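Local coordinates for Hit-like protein involved in cell-cycle regulation (Bartonella henselae, PDB 3LB5) that probably binds nucleotides as a HINT-type member of the histidine triad (HIT) family and may take part in cell-cycle regulation, at residues N30-L35 against Q119-L124; N75-D80 against F112-S117. All blocks are in the same frame, centred on the assembly; numbering follows the deposited sequence.

Interaction 1 (N30-L35 against Q119-L124); sequences NIFAKL and QTVYHL
Phe32, Ile31 and the N-cap Asn30 pack against Val121 and His123 in a largely apolar contact between the start of helix 31-36 and the loop entering strand 126-131. The histidine triad signature of the HIT fold begins here with His123 and runs through His125 to His127 in strand 126-131. Val121 wedges between the helix residues. Val121 CG1 sits over one face of the Phe32 ring in a CH-pi contact, 3.9 Å from the ring centroid and displaced toward the rim. The other branch, Val121 CG2, turns to Ile31 CD1 at 3.7 Å. With CG1 anti to the backbone N (chi1 177°), the valine splits its two methyls between these neighbours. Phe32 also meets the rings of His125 and Phe54 edge-to-face, and its side chain comes to about 4 Å from a bound unknown ligand, so Phe32 probably lines the ligand pocket, consistent with the nucleotide site of HINT relatives. The CB of His123 lies 3.8 Å from Phe32 CB, while both nitrogens of its ring are engaged elsewhere, ND1 with Tyr26 OH and NE2 with Pro69 O; two bonds therefore fix the ring's rotation. Asn30 crosses Val121 and His123 at about a right angle, its ND2 held by Asp27 O. Its CG lies between the backbone N and carbonyl carbon (chi1 84°), which folds OD1 back over the helix start. There Asn30 OD1 caps Ala33 N at 3.0 Å in a nearly straight bond, the N-H arriving from above the carbonyl plane. Asn30 OD1 also rests 3.5 Å from His123 CB.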
# COMPACT_ATOMS: atom_id res chain seq x y z
N ASN B 30 21.51 -3.11 -4.35
CA ASN B 30 20.36 -2.34 -4.83
C ASN B 30 20.41 -0.93 -4.27
O ASN B 30 20.93 -0.71 -3.18
CB ASN B 30 19.00 -3.04 -4.57
CG ASN B 30 18.46 -2.78 -3.17
OD1 ASN B 30 18.05 -1.68 -2.86
ND2 ASN B 30 18.40 -3.83 -2.34
N ILE B 31 19.90 0.04 -5.03
CA ILE B 31 20.13 1.44 -4.67
C ILE B 31 19.57 1.88 -3.30
O ILE B 31 20.14 2.75 -2.65
CB ILE B 31 19.73 2.43 -5.82
CG1 ILE B 31 18.23 2.33 -6.15
CG2 ILE B 31 20.60 2.19 -7.05
CD1 ILE B 31 17.79 3.30 -7.33
N PHE B 32 18.47 1.27 -2.86
CA PHE B 32 17.95 1.57 -1.52
C PHE B 32 18.79 0.96 -0.39
O PHE B 32 18.94 1.59 0.64
CB PHE B 32 16.48 1.16 -1.35
CG PHE B 32 15.51 1.95 -2.22
CD1 PHE B 32 15.91 3.11 -2.92
CD2 PHE B 32 14.18 1.55 -2.33
CE1 PHE B 32 15.02 3.81 -3.75
CE2 PHE B 32 13.28 2.27 -3.15
CZ PHE B 32 13.72 3.39 -3.85
N ALA B 33 19.30 -0.26 -0.55
CA ALA B 33 20.28 -0.80 0.41
C ALA B 33 21.52 0.12 0.51
O ALA B 33 22.08 0.33 1.59
CB ALA B 33 20.71 -2.18 -0.01
N LYS B 34 21.95 0.63 -0.64
CA LYS B 34 23.09 1.57 -0.70
C LYS B 34 22.77 2.88 0.02
O LYS B 34 23.60 3.39 0.74
CB LYS B 34 23.53 1.83 -2.15
CG LYS B 34 24.21 0.65 -2.80
CD LYS B 34 24.86 1.07 -4.15
CE LYS B 34 26.23 0.48 -4.33
NZ LYS B 34 27.24 1.05 -3.36
N LEU B 35 21.55 3.40 -0.15
CA LEU B 35 21.06 4.59 0.58
C LEU B 35 21.12 4.36 2.11
O LEU B 35 21.66 5.18 2.86
CB LEU B 35 19.60 4.90 0.15
CG LEU B 35 18.80 6.10 0.69
CD1 LEU B 35 17.63 6.42 -0.26
CD2 LEU B 35 18.28 5.86 2.11
N GLN B 119 7.62 -3.16 -9.90
CA GLN B 119 8.61 -2.84 -8.87
C GLN B 119 9.93 -2.56 -9.59
O GLN B 119 10.36 -3.35 -10.42
CB GLN B 119 8.78 -3.99 -7.87
CG GLN B 119 9.73 -3.63 -6.72
CD GLN B 119 9.89 -4.72 -5.67
OE1 GLN B 119 9.52 -5.87 -5.87
NE2 GLN B 119 10.46 -4.35 -4.53
N THR B 120 10.56 -1.42 -9.31
CA THR B 120 11.79 -1.04 -10.04
C THR B 120 13.06 -1.21 -9.22
O THR B 120 14.14 -1.46 -9.77
CB THR B 120 11.73 0.40 -10.59
OG1 THR B 120 11.32 1.30 -9.56
CG2 THR B 120 10.75 0.48 -11.77
N VAL B 121 12.94 -1.08 -7.90
CA VAL B 121 14.09 -1.31 -7.00
C VAL B 121 13.65 -2.41 -6.05
O VAL B 121 12.59 -2.31 -5.46
CB VAL B 121 14.46 -0.04 -6.18
CG1 VAL B 121 15.62 -0.35 -5.20
CG2 VAL B 121 14.78 1.10 -7.12
N TYR B 122 14.46 -3.46 -5.95
CA TYR B 122 14.10 -4.67 -5.22
C TYR B 122 14.45 -4.61 -3.74
O TYR B 122 15.12 -5.48 -3.19
CB TYR B 122 14.66 -5.91 -5.92
CG TYR B 122 13.91 -6.12 -7.20
CD1 TYR B 122 12.66 -6.72 -7.20
CD2 TYR B 122 14.41 -5.65 -8.41
CE1 TYR B 122 11.93 -6.86 -8.37
CE2 TYR B 122 13.69 -5.81 -9.60
CZ TYR B 122 12.45 -6.42 -9.55
OH TYR B 122 11.73 -6.61 -10.71
N HIS B 123 13.99 -3.52 -3.13
CA HIS B 123 13.93 -3.35 -1.69
C HIS B 123 12.50 -2.87 -1.32
O HIS B 123 11.90 -2.08 -2.06
CB HIS B 123 14.97 -2.30 -1.26
CG HIS B 123 15.06 -2.11 0.21
ND1 HIS B 123 15.94 -2.82 1.00
CD2 HIS B 123 14.35 -1.32 1.05
CE1 HIS B 123 15.78 -2.47 2.27
NE2 HIS B 123 14.83 -1.55 2.33
N LEU B 124 11.95 -3.35 -0.21
CA LEU B 124 10.57 -2.97 0.18
C LEU B 124 10.42 -1.45 0.25
O LEU B 124 11.14 -0.79 0.95
CB LEU B 124 10.16 -3.61 1.53
CG LEU B 124 8.75 -3.30 2.08
CD1 LEU B 124 7.62 -3.63 1.08
CD2 LEU B 124 8.53 -4.02 3.41

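Interaction 2 (N75-D80 against F112-S117)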
# COMPACT_ATOMS: atom_id res chain seq x y z
N ASN B 75 10.77 -7.23 -1.01
CA ASN B 75 9.44 -6.62 -1.12
C ASN B 75 8.57 -7.02 0.06
O ASN B 75 9.11 -7.37 1.12
CB ASN B 75 8.79 -6.90 -2.50
CG ASN B 75 8.63 -8.38 -2.81
OD1 ASN B 75 8.35 -9.19 -1.93
ND2 ASN B 75 8.76 -8.73 -4.07
N LEU B 76 7.24 -6.96 -0.08
CA LEU B 76 6.34 -7.26 1.05
C LEU B 76 6.31 -8.74 1.41
O LEU B 76 6.14 -9.11 2.59
CB LEU B 76 4.91 -6.79 0.73
CG LEU B 76 3.92 -6.81 1.90
CD1 LEU B 76 4.20 -5.65 2.78
CD2 LEU B 76 2.50 -6.74 1.41
N LEU B 77 6.42 -9.57 0.38
CA LEU B 77 6.27 -11.02 0.48
C LEU B 77 7.35 -11.69 1.34
O LEU B 77 7.05 -12.64 2.06
CB LEU B 77 6.29 -11.64 -0.93
CG LEU B 77 5.33 -11.04 -1.98
CD1 LEU B 77 5.75 -11.47 -3.38
CD2 LEU B 77 3.91 -11.48 -1.70
N ASP B 78 8.58 -11.18 1.28
CA ASP B 78 9.69 -11.77 2.05
C ASP B 78 10.08 -10.97 3.30
O ASP B 78 11.03 -11.34 4.00
CB ASP B 78 10.93 -12.00 1.16
CG ASP B 78 11.51 -10.70 0.61
OD1 ASP B 78 10.76 -9.74 0.42
OD2 ASP B 78 12.73 -10.65 0.33
N ALA B 79 9.38 -9.87 3.58
CA ALA B 79 9.66 -9.07 4.78
C ALA B 79 9.27 -9.84 6.03
O ALA B 79 8.33 -10.64 6.00
CB ALA B 79 8.88 -7.76 4.72
N ASP B 80 10.00 -9.61 7.12
CA ASP B 80 9.58 -10.05 8.46
C ASP B 80 8.26 -9.35 8.76
O ASP B 80 8.15 -8.15 8.50
CB ASP B 80 10.57 -9.56 9.53
CG ASP B 80 11.91 -10.22 9.45
OD1 ASP B 80 12.06 -11.26 8.78
OD2 ASP B 80 12.83 -9.69 10.11
N PHE B 112 4.65 -2.18 -4.61
CA PHE B 112 4.84 -3.09 -5.76
C PHE B 112 5.72 -4.29 -5.48
O PHE B 112 6.84 -4.15 -4.96
CB PHE B 112 5.37 -2.35 -6.99
CG PHE B 112 4.52 -1.16 -7.40
CD1 PHE B 112 3.13 -1.27 -7.48
CD2 PHE B 112 5.12 0.05 -7.70
CE1 PHE B 112 2.35 -0.18 -7.85
CE2 PHE B 112 4.34 1.16 -8.08
CZ PHE B 112 2.95 1.04 -8.15
N ASN B 113 5.21 -5.47 -5.82
CA ASN B 113 5.94 -6.71 -5.65
C ASN B 113 6.21 -7.41 -6.98
O ASN B 113 5.30 -7.96 -7.59
CB ASN B 113 5.17 -7.66 -4.72
CG ASN B 113 4.85 -7.02 -3.40
OD1 ASN B 113 5.69 -6.97 -2.51
ND2 ASN B 113 3.63 -6.49 -3.27
N GLU B 114 7.48 -7.39 -7.39
CA GLU B 114 8.00 -8.05 -8.60
C GLU B 114 7.87 -7.21 -9.86
O GLU B 114 7.11 -6.23 -9.89
CB GLU B 114 7.45 -9.48 -8.80
CG GLU B 114 7.59 -10.44 -7.58
CD GLU B 114 9.02 -10.62 -7.10
OE1 GLU B 114 9.96 -10.46 -7.91
OE2 GLU B 114 9.20 -10.93 -5.90
N ALA B 115 8.63 -7.61 -10.88
CA ALA B 115 8.63 -7.00 -12.22
C ALA B 115 7.23 -6.80 -12.78
O ALA B 115 6.92 -5.73 -13.31
CB ALA B 115 9.46 -7.85 -13.19
N ALA B 116 6.39 -7.82 -12.68
CA ALA B 116 5.03 -7.74 -13.22
C ALA B 116 4.14 -6.70 -12.51
O ALA B 116 3.15 -6.25 -13.08
CB ALA B 116 4.36 -9.12 -13.24
N SER B 117 4.51 -6.31 -11.29
CA SER B 117 3.88 -5.17 -10.60
C SER B 117 4.67 -3.87 -10.79
O SER B 117 4.44 -2.88 -10.07
CB SER B 117 3.69 -5.47 -9.10
OG SER B 117 2.98 -4.42 -8.44
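Asn75 and Asn113 bring the backbones closest, their CA atoms 5.7 Å apart, where the loop before helix 81-101 turns past the end of strand 106-113. No backbone-to-backbone hydrogen bond joins the two segments; instead Asn113 OD1 takes the backbone N-H of Leu76, N to OD1 2.9 Å, with the donor nearly in line with the C=O. Beside that bond, Asn75 CB packs 3.1 Å from Asn113 OD1, and the two asparagine amides stand almost perpendicular. Asn75 ND2 gives a second bond across, 2.9 Å to Glu114 OE2; OE2 lies close to the plane of the Asn75 amide, while the N-H comes in from above the carboxylate plane, the two planes being nearly perpendicular. Glu114 OE2 also makes a salt bridge to Arg74, which would help keep it charged. The loop is shaped from within by an Asx turn, Leu77 N to Asn75 OD1 at 3.0 Å, and by Asn75 N bonding to Asp78 OD1 at 2.9 Å. Leu76 packs on Leu84 of helix 81-101, and its carbonyl O accepts from Gln92 of the second subunit. Phe112 and Asn113 pair in an antiparallel ladder with a strand of that subunit, carrying the sheet across the dimer interface.

Interactions 1 and 2 have centres 11 Å apart and meet in the stretch between strands 106-113 and 126-131. Along the chain the order is 30-35, 75-80, 112-117, 119-124, so both segments of interaction 2 fall between those of interaction 1. Gln119 joins them directly: its OE1 lies 3.0 Å from Glu114 N, a probable hydrogen bond, while its NE2 bonds to Arg74 O, next to the 75-80 loop. The connection leaving strand 106-113 is thus held at its start beside the dimer interface and at its end beside the triad and the ligand pocket, linking the subunit contact and the probable active site through one short run of chain.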